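Local structure of alpha-1,2-mannosidase (Bacteroides thetaiotaomicron, 2WW2) at residues Glu369-Asn382 against Gln411-Arg424. The protein is a calcium-dependent glycoside hydrolase of family GH92 that cleaves alpha-mannosides with inversion of the anomeric configuration. Numbering follows the deposited sequence.
Sequences EWASPGHRGCMIGN and QTQARHAEIASVGR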
# COMPACT_ATOMS: atom_id res chain seq x y z
N GLU A 369 16.20 33.25 0.15
CA GLU A 369 15.11 32.31 0.32
C GLU A 369 15.67 31.13 1.13
O GLU A 369 15.19 30.87 2.23
CB GLU A 369 14.50 31.87 -1.02
CG GLU A 369 13.87 33.01 -1.85
CD GLU A 369 12.66 33.67 -1.21
OE1 GLU A 369 12.17 33.14 -0.19
OE2 GLU A 369 12.19 34.73 -1.70
N TRP A 370 16.70 30.46 0.60
CA TRP A 370 17.55 29.57 1.41
C TRP A 370 18.93 30.24 1.52
O TRP A 370 19.53 30.59 0.50
CB TRP A 370 17.69 28.18 0.75
CG TRP A 370 17.23 27.05 1.66
CD1 TRP A 370 16.13 26.26 1.50
CD2 TRP A 370 17.86 26.63 2.89
NE1 TRP A 370 16.04 25.35 2.55
CE2 TRP A 370 17.09 25.56 3.41
CE3 TRP A 370 19.01 27.03 3.58
CZ2 TRP A 370 17.43 24.91 4.60
CZ3 TRP A 370 19.34 26.40 4.78
CH2 TRP A 370 18.54 25.34 5.27
N ALA A 371 19.41 30.44 2.74
CA ALA A 371 20.71 31.06 2.99
C ALA A 371 21.54 30.18 3.90
O ALA A 371 21.04 29.73 4.95
CB ALA A 371 20.52 32.44 3.66
N SER A 372 22.80 29.97 3.54
CA SER A 372 23.73 29.22 4.39
C SER A 372 25.17 29.29 3.87
O SER A 372 25.62 28.40 3.14
CB SER A 372 23.29 27.75 4.49
OG SER A 372 24.09 27.04 5.44
N PRO A 373 25.91 30.35 4.21
CA PRO A 373 25.44 31.52 4.94
C PRO A 373 24.90 32.57 3.97
O PRO A 373 24.10 33.42 4.36
CB PRO A 373 26.70 32.04 5.62
CG PRO A 373 27.83 31.63 4.71
CD PRO A 373 27.38 30.37 4.01
N GLY A 374 25.33 32.50 2.72
CA GLY A 374 24.80 33.35 1.67
C GLY A 374 23.81 32.56 0.84
O GLY A 374 23.36 31.49 1.25
N HIS A 375 23.49 33.07 -0.35
CA HIS A 375 22.49 32.45 -1.20
C HIS A 375 22.88 31.02 -1.57
O HIS A 375 23.99 30.77 -2.07
CB HIS A 375 22.32 33.25 -2.49
CG HIS A 375 21.67 34.59 -2.32
ND1 HIS A 375 20.42 34.75 -1.75
CD2 HIS A 375 22.06 35.82 -2.72
CE1 HIS A 375 20.09 36.03 -1.78
NE2 HIS A 375 21.07 36.70 -2.37
N ARG A 376 21.95 30.09 -1.34
CA ARG A 376 22.11 28.68 -1.71
C ARG A 376 20.90 28.22 -2.53
O ARG A 376 19.75 28.59 -2.23
CB ARG A 376 22.24 27.82 -0.44
CG ARG A 376 23.51 28.12 0.40
CD ARG A 376 24.76 27.57 -0.29
NE ARG A 376 24.67 26.12 -0.40
CZ ARG A 376 24.96 25.27 0.59
NH1 ARG A 376 25.37 25.73 1.78
NH2 ARG A 376 24.82 23.97 0.39
N GLY A 377 21.15 27.41 -3.54
CA GLY A 377 20.08 26.95 -4.43
C GLY A 377 19.32 25.79 -3.79
O GLY A 377 19.82 24.68 -3.74
N CYS A 378 18.11 26.04 -3.30
CA CYS A 378 17.37 24.98 -2.59
C CYS A 378 15.91 25.40 -2.43
O CYS A 378 15.63 26.54 -2.08
CB CYS A 378 18.00 24.78 -1.21
SG CYS A 378 17.33 23.40 -0.26
N MET A 379 14.99 24.47 -2.69
CA MET A 379 13.54 24.70 -2.54
C MET A 379 13.02 25.81 -3.46
O MET A 379 13.63 26.13 -4.47
CB MET A 379 13.14 24.98 -1.07
CG MET A 379 13.52 23.84 -0.09
SD MET A 379 13.36 22.18 -0.83
CE MET A 379 11.64 22.06 -1.22
N ILE A 380 11.86 26.37 -3.10
CA ILE A 380 11.12 27.22 -4.02
C ILE A 380 10.42 28.35 -3.28
O ILE A 380 10.44 28.41 -2.04
CB ILE A 380 10.02 26.41 -4.77
CG1 ILE A 380 8.96 25.92 -3.77
CG2 ILE A 380 10.64 25.23 -5.59
CD1 ILE A 380 7.82 25.14 -4.44
N GLY A 381 9.79 29.25 -4.04
CA GLY A 381 8.89 30.24 -3.45
C GLY A 381 9.52 31.61 -3.22
O GLY A 381 10.72 31.80 -3.45
N ASN A 382 8.70 32.56 -2.76
CA ASN A 382 9.16 33.89 -2.42
C ASN A 382 8.74 34.18 -0.98
O ASN A 382 8.15 35.22 -0.67
CB ASN A 382 8.53 34.94 -3.36
CG ASN A 382 9.07 34.84 -4.79
OD1 ASN A 382 10.20 34.37 -5.05
ND2 ASN A 382 8.27 35.28 -5.73
N GLN A 411 11.85 40.76 -6.23
CA GLN A 411 11.91 39.32 -5.99
C GLN A 411 10.93 38.56 -6.91
O GLN A 411 11.15 37.39 -7.23
CB GLN A 411 11.61 39.04 -4.51
CG GLN A 411 12.02 37.64 -4.02
CD GLN A 411 13.51 37.53 -3.75
OE1 GLN A 411 14.28 38.44 -4.05
NE2 GLN A 411 13.92 36.40 -3.15
N THR A 412 9.86 39.22 -7.34
CA THR A 412 8.86 38.57 -8.18
C THR A 412 9.05 38.91 -9.65
O THR A 412 8.36 38.36 -10.50
CB THR A 412 7.44 39.03 -7.81
OG1 THR A 412 7.26 40.40 -8.23
CG2 THR A 412 7.18 38.91 -6.31
N GLN A 413 9.97 39.83 -9.96
CA GLN A 413 10.12 40.32 -11.33
C GLN A 413 11.53 40.10 -11.87
O GLN A 413 11.92 40.69 -12.89
CB GLN A 413 9.77 41.80 -11.40
CG GLN A 413 8.32 42.07 -11.07
CD GLN A 413 7.37 41.54 -12.13
OE1 GLN A 413 6.54 40.65 -11.88
NE2 GLN A 413 7.50 42.07 -13.33
N ALA A 414 12.29 39.25 -11.18
CA ALA A 414 13.64 38.90 -11.60
C ALA A 414 14.02 37.56 -10.97
O ALA A 414 13.37 37.09 -10.04
CB ALA A 414 14.64 39.97 -11.17
N ARG A 415 15.09 36.97 -11.48
CA ARG A 415 15.62 35.74 -10.93
C ARG A 415 17.13 35.77 -11.05
O ARG A 415 17.68 36.30 -12.02
CB ARG A 415 15.08 34.52 -11.69
CG ARG A 415 15.13 33.23 -10.87
CD ARG A 415 15.34 32.01 -11.76
NE ARG A 415 16.73 31.88 -12.19
CZ ARG A 415 17.19 30.86 -12.90
NH1 ARG A 415 16.38 29.87 -13.27
NH2 ARG A 415 18.48 30.82 -13.24
N HIS A 416 17.82 35.21 -10.06
CA HIS A 416 19.27 35.11 -10.11
C HIS A 416 19.68 34.36 -11.38
O HIS A 416 19.01 33.40 -11.80
CB HIS A 416 19.76 34.37 -8.86
CG HIS A 416 21.23 34.44 -8.64
ND1 HIS A 416 22.12 33.67 -9.35
CD2 HIS A 416 21.97 35.16 -7.76
CE1 HIS A 416 23.35 33.92 -8.93
NE2 HIS A 416 23.29 34.82 -7.96
N ALA A 417 20.79 34.79 -11.99
CA ALA A 417 21.26 34.20 -13.23
C ALA A 417 21.60 32.71 -13.09
O ALA A 417 21.41 31.95 -14.03
CB ALA A 417 22.47 34.99 -13.79
N GLU A 418 22.13 32.31 -11.93
CA GLU A 418 22.60 30.95 -11.73
C GLU A 418 21.73 30.13 -10.77
O GLU A 418 21.61 28.92 -10.92
CB GLU A 418 24.05 30.93 -11.20
CG GLU A 418 25.04 31.70 -12.10
CD GLU A 418 25.02 31.21 -13.53
OE1 GLU A 418 24.71 30.01 -13.72
OE2 GLU A 418 25.30 32.01 -14.46
N ILE A 419 21.13 30.79 -9.79
CA ILE A 419 20.46 30.07 -8.72
C ILE A 419 18.95 30.20 -8.80
O ILE A 419 18.40 31.28 -8.59
CB ILE A 419 20.93 30.62 -7.38
CG1 ILE A 419 22.46 30.70 -7.38
CG2 ILE A 419 20.37 29.75 -6.23
CD1 ILE A 419 23.04 31.32 -6.09
N ALA A 420 18.27 29.10 -9.12
CA ALA A 420 16.86 29.21 -9.50
C ALA A 420 15.96 29.64 -8.35
O ALA A 420 14.94 30.30 -8.58
CB ALA A 420 16.36 27.91 -10.15
N SER A 421 16.34 29.30 -7.11
CA SER A 421 15.54 29.62 -5.95
C SER A 421 15.67 31.08 -5.47
O SER A 421 15.03 31.47 -4.49
CB SER A 421 15.88 28.68 -4.78
OG SER A 421 17.25 28.80 -4.40
N VAL A 422 16.53 31.86 -6.13
CA VAL A 422 16.76 33.25 -5.72
C VAL A 422 16.03 34.19 -6.68
O VAL A 422 16.38 34.28 -7.86
CB VAL A 422 18.26 33.64 -5.66
CG1 VAL A 422 18.44 35.10 -5.24
CG2 VAL A 422 19.04 32.69 -4.71
N GLY A 423 15.03 34.91 -6.17
CA GLY A 423 14.10 35.61 -7.04
C GLY A 423 12.97 34.65 -7.42
O GLY A 423 12.63 33.76 -6.63
N ARG A 424 12.42 34.80 -8.62
CA ARG A 424 11.24 34.03 -9.01
C ARG A 424 11.45 33.24 -10.29
O ARG A 424 11.31 33.76 -11.40
CB ARG A 424 10.02 34.96 -9.17
CG ARG A 424 8.72 34.21 -9.53
CD ARG A 424 7.50 35.14 -9.48
NE ARG A 424 7.05 35.34 -8.11
CZ ARG A 424 5.82 35.73 -7.75
NH1 ARG A 424 4.90 36.00 -8.68
NH2 ARG A 424 5.52 35.86 -6.47
O HOH W 1 17.74 30.33 -2.24
O HOH W 2 12.93 30.00 -3.59
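Ser-421 OG accepts a hydrogen bond from Cys-378 N at 3.1 Å and makes another to a water that also takes the N-H of Trp-370 and donates to Arg-376 O. A small hydroxyl suits this place: set between its own backbone N and carbonyl carbon (chi1 60°), it reaches the polar backbone of the loop opposite. The residue sits in a type I beta turn, Ile-419 to Val-422, in the loop after helix 401-413, and the turn packs against the loop leaving short strand 370-371 in the family 92 catalytic domain. Further along, Glu-369 OE2 receives Gln-411 NE2 at 2.8 Å on its anti side, 24° out of the carboxylate plane, and also bonds Ser-384. Gln-411 NE2 in turn reaches Met-367 O, a task for which an amide N-H pair is well fitted. An alanine at Glu-369 would take away this acceptor, and is likely to leave Gln-411 NE2 and the Ser-384 hydroxyl each short of a partner. At the turn's end, Val-422 CG1 lies over one face of the His-375 imidazole in a CH-pi contact, 4.0 Å from its centroid, while Ser-364 holds NE2. Side-chain-less Gly-377 admits Ile-419 CG2 to 3.3 Å from its CA, a tight fit.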